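Local structure of odorant-binding protein 1d (Locusta migratoria, 4PT1) at residues A[45-48]-A[49-52]; A[51-54]-A[55-59]. The protein probably binds small hydrophobic odorants in a helical pocket and carries them, as other secreted members of the PBP/GOBP family do. All blocks are in the same frame, centred on the assembly; numbering follows the deposited sequence.

Contact 1 of 2, residues A[45-48]-A[49-52]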
ATOM      1  N   ASP A  45       7.542  -5.671 -12.332  1.00 24.21           N
ATOM      2  CA  ASP A  45       7.588  -6.776 -11.390  1.00 22.03           C
ATOM      3  C   ASP A  45       8.158  -6.332 -10.051  1.00 17.31           C
ATOM      4  O   ASP A  45       7.673  -6.772  -9.029  1.00 17.12           O
ATOM      5  CB  ASP A  45       8.432  -7.939 -11.923  1.00 24.89           C
ATOM      6  CG  ASP A  45       7.724  -8.746 -13.003  1.00 32.96           C
ATOM      7  OD1 ASP A  45       6.577  -8.402 -13.354  1.00 38.93           O
ATOM      8  OD2 ASP A  45       8.316  -9.723 -13.506  1.00 32.33           O
ATOM      9  N   ASP A  46       9.188  -5.491 -10.058  1.00 16.98           N
ATOM     10  CA  ASP A  46       9.786  -4.993  -8.806  1.00 17.70           C
ATOM     11  C   ASP A  46       8.872  -4.069  -8.014  1.00 17.16           C
ATOM     12  O   ASP A  46       8.870  -4.115  -6.794  1.00 14.94           O
ATOM     13  CB  ASP A  46      11.104  -4.258  -9.053  1.00 18.61           C
ATOM     14  CG  ASP A  46      12.185  -5.161  -9.624  1.00 22.74           C
ATOM     15  OD1 ASP A  46      12.237  -6.329  -9.213  1.00 23.57           O
ATOM     16  OD2 ASP A  46      12.987  -4.687 -10.456  1.00 22.28           O
ATOM     17  N   PHE A  47       8.114  -3.222  -8.698  1.00 17.29           N
ATOM     18  CA  PHE A  47       7.134  -2.399  -7.990  1.00 18.53           C
ATOM     19  C   PHE A  47       6.068  -3.261  -7.276  1.00 16.41           C
ATOM     20  O   PHE A  47       5.721  -3.007  -6.122  1.00 15.14           O
ATOM     21  CB  PHE A  47       6.494  -1.367  -8.910  1.00 21.08           C
ATOM     22  CG  PHE A  47       5.430  -0.568  -8.230  1.00 21.72           C
ATOM     23  CD1 PHE A  47       5.774   0.363  -7.282  1.00 23.50           C
ATOM     24  CD2 PHE A  47       4.094  -0.799  -8.498  1.00 26.74           C
ATOM     25  CE1 PHE A  47       4.793   1.089  -6.622  1.00 24.99           C
ATOM     26  CE2 PHE A  47       3.105  -0.087  -7.841  1.00 25.13           C
ATOM     27  CZ  PHE A  47       3.465   0.856  -6.898  1.00 25.47           C
ATOM     28  N   LYS A  48       5.560  -4.295  -7.930  1.00 15.55           N
ATOM     29  CA  LYS A  48       4.628  -5.218  -7.270  1.00 16.96           C
ATOM     30  C   LYS A  48       5.216  -5.829  -5.983  1.00 16.82           C
ATOM     31  O   LYS A  48       4.542  -5.940  -4.943  1.00 15.51           O
ATOM     32  CB  LYS A  48       4.207  -6.324  -8.230  1.00 18.80           C
ATOM     33  CG  LYS A  48       3.598  -5.763  -9.512  1.00 18.80           C
ATOM     34  CD  LYS A  48       2.911  -6.839 -10.320  1.00 21.68           C
ATOM     35  CE  LYS A  48       2.397  -6.271 -11.634  1.00 22.90           C
ATOM     36  NZ  LYS A  48       2.048  -7.345 -12.598  1.00 26.15           N
ATOM     37  N   CYS A  49       6.480  -6.220  -6.049  1.00 15.61           N
ATOM     38  CA  CYS A  49       7.121  -6.822  -4.892  1.00 12.39           C
ATOM     39  C   CYS A  49       7.404  -5.775  -3.817  1.00 12.93           C
ATOM     40  O   CYS A  49       7.438  -6.104  -2.653  1.00 13.23           O
ATOM     41  CB  CYS A  49       8.385  -7.577  -5.311  1.00 12.95           C
ATOM     42  SG  CYS A  49       8.023  -9.112  -6.216  1.00 16.55           S
ATOM     43  N   TYR A  50       7.542  -4.511  -4.216  1.00 13.11           N
ATOM     44  CA  TYR A  50       7.615  -3.408  -3.264  1.00 11.68           C
ATOM     45  C   TYR A  50       6.299  -3.263  -2.465  1.00 11.52           C
ATOM     46  O   TYR A  50       6.331  -3.142  -1.238  1.00 10.47           O
ATOM     47  CB  TYR A  50       7.958  -2.123  -3.989  1.00 12.54           C
ATOM     48  CG  TYR A  50       7.957  -0.905  -3.110  1.00 12.22           C
ATOM     49  CD1 TYR A  50       9.084  -0.569  -2.347  1.00 13.60           C
ATOM     50  CD2 TYR A  50       6.855  -0.067  -3.055  1.00 11.76           C
ATOM     51  CE1 TYR A  50       9.089   0.560  -1.565  1.00 16.01           C
ATOM     52  CE2 TYR A  50       6.842   1.066  -2.252  1.00 13.05           C
ATOM     53  CZ  TYR A  50       7.960   1.365  -1.511  1.00 14.67           C
ATOM     54  OH  TYR A  50       7.943   2.478  -0.754  1.00 14.64           O
ATOM     55  N   LEU A  51       5.145  -3.272  -3.142  1.00 11.87           N
ATOM     56  CA  LEU A  51       3.835  -3.319  -2.468  1.00 13.29           C
ATOM     57  C   LEU A  51       3.742  -4.506  -1.513  1.00 11.77           C
ATOM     58  O   LEU A  51       3.330  -4.363  -0.343  1.00 11.18           O
ATOM     59  CB  LEU A  51       2.678  -3.387  -3.481  1.00 16.12           C
ATOM     60  CG  LEU A  51       2.508  -2.148  -4.384  1.00 17.34           C
ATOM     61  CD1 LEU A  51       1.373  -2.383  -5.371  1.00 23.79           C
ATOM     62  CD2 LEU A  51       2.289  -0.857  -3.588  1.00 19.98           C
ATOM     63  N   LYS A  52       4.139  -5.678  -2.008  1.00 12.06           N
ATOM     64  CA  LYS A  52       4.159  -6.887  -1.184  1.00 11.56           C
ATOM     65  C   LYS A  52       5.032  -6.686   0.050  1.00 11.34           C
ATOM     66  O   LYS A  52       4.643  -7.044   1.164  1.00 11.00           O
ATOM     67  CB  LYS A  52       4.606  -8.098  -2.032  1.00 14.07           C
ATOM     68  CG  LYS A  52       4.762  -9.408  -1.286  1.00 14.60           C
ATOM     69  CD  LYS A  52       6.177  -9.659  -0.840  1.00 17.12           C
ATOM     70  CE  LYS A  52       6.337 -11.110  -0.414  1.00 17.18           C
ATOM     71  NZ  LYS A  52       7.706 -11.345   0.063  1.00 18.69           N
TER

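Contact 2 of 2, residues A[51-54]-A[55-59]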
ATOM      1  N   LEU A  51       5.145  -3.272  -3.142  1.00 11.87           N
ATOM      2  CA  LEU A  51       3.835  -3.319  -2.468  1.00 13.29           C
ATOM      3  C   LEU A  51       3.742  -4.506  -1.513  1.00 11.77           C
ATOM      4  O   LEU A  51       3.330  -4.363  -0.343  1.00 11.18           O
ATOM      5  CB  LEU A  51       2.678  -3.387  -3.481  1.00 16.12           C
ATOM      6  CG  LEU A  51       2.508  -2.148  -4.384  1.00 17.34           C
ATOM      7  CD1 LEU A  51       1.373  -2.383  -5.371  1.00 23.79           C
ATOM      8  CD2 LEU A  51       2.289  -0.857  -3.588  1.00 19.98           C
ATOM      9  N   LYS A  52       4.139  -5.678  -2.008  1.00 12.06           N
ATOM     10  CA  LYS A  52       4.159  -6.887  -1.184  1.00 11.56           C
ATOM     11  C   LYS A  52       5.032  -6.686   0.050  1.00 11.34           C
ATOM     12  O   LYS A  52       4.643  -7.044   1.164  1.00 11.00           O
ATOM     13  CB  LYS A  52       4.606  -8.098  -2.032  1.00 14.07           C
ATOM     14  CG  LYS A  52       4.762  -9.408  -1.286  1.00 14.60           C
ATOM     15  CD  LYS A  52       6.177  -9.659  -0.840  1.00 17.12           C
ATOM     16  CE  LYS A  52       6.337 -11.110  -0.414  1.00 17.18           C
ATOM     17  NZ  LYS A  52       7.706 -11.345   0.063  1.00 18.69           N
ATOM     18  N   CYS A  53       6.200  -6.091  -0.132  1.00 11.16           N
ATOM     19  CA  CYS A  53       7.137  -5.914   0.968  1.00 10.89           C
ATOM     20  C   CYS A  53       6.554  -5.020   2.057  1.00 11.16           C
ATOM     21  O   CYS A  53       6.712  -5.315   3.232  1.00 12.44           O
ATOM     22  CB  CYS A  53       8.458  -5.343   0.439  1.00 11.32           C
ATOM     23  SG  CYS A  53       9.687  -5.054   1.711  1.00 14.36           S
ATOM     24  N   ILE A  54       5.904  -3.924   1.669  1.00 11.25           N
ATOM     25  CA  ILE A  54       5.208  -3.044   2.610  1.00 12.92           C
ATOM     26  C   ILE A  54       4.161  -3.845   3.392  1.00 12.98           C
ATOM     27  O   ILE A  54       4.072  -3.754   4.608  1.00 12.05           O
ATOM     28  CB  ILE A  54       4.547  -1.839   1.906  1.00 16.09           C
ATOM     29  CG1 ILE A  54       5.603  -0.813   1.500  1.00 18.03           C
ATOM     30  CG2 ILE A  54       3.541  -1.123   2.830  1.00 17.87           C
ATOM     31  CD1 ILE A  54       5.016   0.267   0.628  1.00 21.02           C
ATOM     32  N   MET A  55       3.371  -4.653   2.694  1.00 10.64           N
ATOM     33  CA  MET A  55       2.326  -5.392   3.392  1.00  9.68           C
ATOM     34  C   MET A  55       2.926  -6.376   4.394  1.00  9.60           C
ATOM     35  O   MET A  55       2.380  -6.560   5.482  1.00 13.84           O
ATOM     36  CB  MET A  55       1.404  -6.100   2.404  1.00  9.98           C
ATOM     37  CG  MET A  55       0.606  -5.141   1.538  1.00 11.62           C
ATOM     38  SD  MET A  55      -0.521  -6.017   0.453  1.00 13.84           S
ATOM     39  CE  MET A  55      -1.830  -6.413   1.621  1.00 12.21           C
ATOM     40  N   VAL A  56       4.037  -7.010   4.028  1.00 10.36           N
ATOM     41  CA  VAL A  56       4.709  -7.981   4.923  1.00 11.59           C
ATOM     42  C   VAL A  56       5.236  -7.265   6.150  1.00 12.89           C
ATOM     43  O   VAL A  56       5.079  -7.738   7.260  1.00 13.89           O
ATOM     44  CB  VAL A  56       5.856  -8.739   4.220  1.00 11.88           C
ATOM     45  CG1 VAL A  56       6.615  -9.583   5.235  1.00 13.43           C
ATOM     46  CG2 VAL A  56       5.303  -9.624   3.114  1.00 13.91           C
ATOM     47  N   GLU A  57       5.827  -6.093   5.951  1.00 12.43           N
ATOM     48  CA  GLU A  57       6.378  -5.329   7.070  1.00 13.93           C
ATOM     49  C   GLU A  57       5.261  -4.818   8.017  1.00 16.92           C
ATOM     50  O   GLU A  57       5.485  -4.657   9.226  1.00 19.80           O
ATOM     51  CB  GLU A  57       7.228  -4.181   6.541  1.00 15.47           C
ATOM     52  CG  GLU A  57       8.502  -4.637   5.848  1.00 17.59           C
ATOM     53  CD  GLU A  57       9.496  -5.280   6.788  1.00 20.29           C
ATOM     54  OE1 GLU A  57       9.875  -4.645   7.796  1.00 21.24           O
ATOM     55  OE2 GLU A  57       9.920  -6.417   6.500  1.00 22.96           O
ATOM     56  N   PHE A  58       4.059  -4.610   7.487  1.00 17.36           N
ATOM     57  CA  PHE A  58       2.910  -4.221   8.335  1.00 17.69           C
ATOM     58  C   PHE A  58       1.910  -5.357   8.591  1.00 17.54           C
ATOM     59  O   PHE A  58       0.731  -5.112   8.856  1.00 18.53           O
ATOM     60  CB  PHE A  58       2.209  -2.988   7.753  1.00 17.33           C
ATOM     61  CG  PHE A  58       3.075  -1.762   7.743  1.00 22.78           C
ATOM     62  CD1 PHE A  58       3.489  -1.187   8.940  1.00 24.96           C
ATOM     63  CD2 PHE A  58       3.480  -1.187   6.545  1.00 24.74           C
ATOM     64  CE1 PHE A  58       4.306  -0.059   8.940  1.00 26.35           C
ATOM     65  CE2 PHE A  58       4.287  -0.054   6.537  1.00 27.06           C
ATOM     66  CZ  PHE A  58       4.692   0.511   7.742  1.00 25.55           C
ATOM     67  N   ASN A  59       2.392  -6.598   8.521  1.00 16.04           N
ATOM     68  CA  ASN A  59       1.658  -7.775   9.004  1.00 18.00           C
ATOM     69  C   ASN A  59       0.367  -8.153   8.264  1.00 17.55           C
ATOM     70  O   ASN A  59      -0.328  -9.080   8.702  1.00 18.62           O
ATOM     71  CB  ASN A  59       1.319  -7.622  10.495  1.00 21.04           C
ATOM     72  CG  ASN A  59       2.506  -7.193  11.320  1.00 24.95           C
ATOM     73  OD1 ASN A  59       2.527  -6.082  11.869  1.00 31.13           O
ATOM     74  ND2 ASN A  59       3.518  -8.069  11.404  1.00 23.35           N
TER

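Contact 1 of 2, residues A[45-48]-A[49-52]
Tyr50 N donates to Asp46 O at 2.9 Å, the shortest of four i-to-i+4 backbone bonds that tie the first turn of helix 45-57 to the second. The straightest two follow: Leu51 N bonds Phe47 O with an N-H...O angle of 165°, and Lys52 N bonds Lys48 O at 166°. Leu51 is joined to Phe47 a second time, through side chains. With CG of Phe47 anti to its backbone N (chi1 177°), the ring swings along the helix toward Leu51, whose CG lies over one face. Both branches touch the far end of the ring: Leu51 CD1 is 3.8 Å from Phe47 CE2, and Leu51 CD2 is 3.9 Å from Phe47 CZ. An alanine here, lacking CG and both methyls, would probably leave that face of Phe47 without its cover and open a gap beside the bound 2-(2-methoxyethoxy)ethanol, whose pocket Leu51 helps to line. Tyr50 touches the same ring more loosely, its CD2 standing 4.3 Å from Phe47 CE1. Polar ends are satisfied farther off, Tyr50 OH by a hydrogen bond to Asp19 and Lys48 NZ by a salt bridge to Glu101. Phe47 and Tyr50 pack on Leu33 of helix 30-37, Tyr50 also reaches helix 15-26, and the Cys49-Cys100 disulfide fastens this turn to helix 99-113, where Leu51 meets Tyr104.

Contact 2 of 2, residues A[51-54]-A[55-59]
Phe58 meets Ile54 through CB, CG and the CD2-CE2 side of its ring, and these atoms can be followed outward. CB lies against Ile54 O, and CG keeps a similar distance from that oxygen. Phe58 CD2 comes closest, 3.3 Å from Ile54 O and 3.7 Å from Ile54 CG2; beyond it, Phe58 CE2 still touches the methyl at 3.9 Å from Ile54 CG2. The methyl sits at the ring edge, in the ring plane, and the two side chains run alongside each other in the same direction. Phe58 places its CG beside its own backbone N (chi1 -64°), which turns the ring back along the helix toward Ile54. The same carbonyl accepts the backbone bond from Phe58 N, 3.0 Å from Ile54 O. This is where helix 45-57 ends: Phe58 leaves helical geometry, and Asn59, with a phi of 66°, is the C' residue of a Schellman motif. Its bonds run from Ser60 N to Met55 O and from Asn59 N to Val56 O, the latter pair 3.2 Å apart.

On another side of the helix, the aliphatic part of Lys52 runs beside Val56, with CD and CE both about 4.0 Å from Val56 CG2, while NZ continues to a salt bridge with Asp63. Val56 N is held by Lys52 O at 2.9 Å. Met55 CG passes 3.4 Å from Leu51 O, and the side chain then packs on Ala103, Leu61 and Phe67. The Cys53-Cys22 disulfide links this turn to helix 15-26, where Val18 touches both Ile54 and Phe58, and Ile54 reaches the ligand pocket.

How the contacts relate
Contact 1 covers the opening turns of helix 45-57 and contact 2 its closing turns, with Leu51 and Lys52 common to both and centres 10 Å apart. Both are partly buried: Phe47, Tyr50 and Leu51 are the buried residues of contact 1, and Leu51, Met55 and Phe58 those of contact 2, while Asp45 and Glu57 are exposed. At 45-52 the aromatic packing is ring face against leucine within regular helix, whereas at 51-59 an isoleucine methyl meets a ring edge where the helix stops. Their disulfides also diverge: contact 1 is bonded to helix 99-113, contact 2 to helix 15-26. Leu51 and Ile54, one turn apart, bring both contacts to the same ligand pocket.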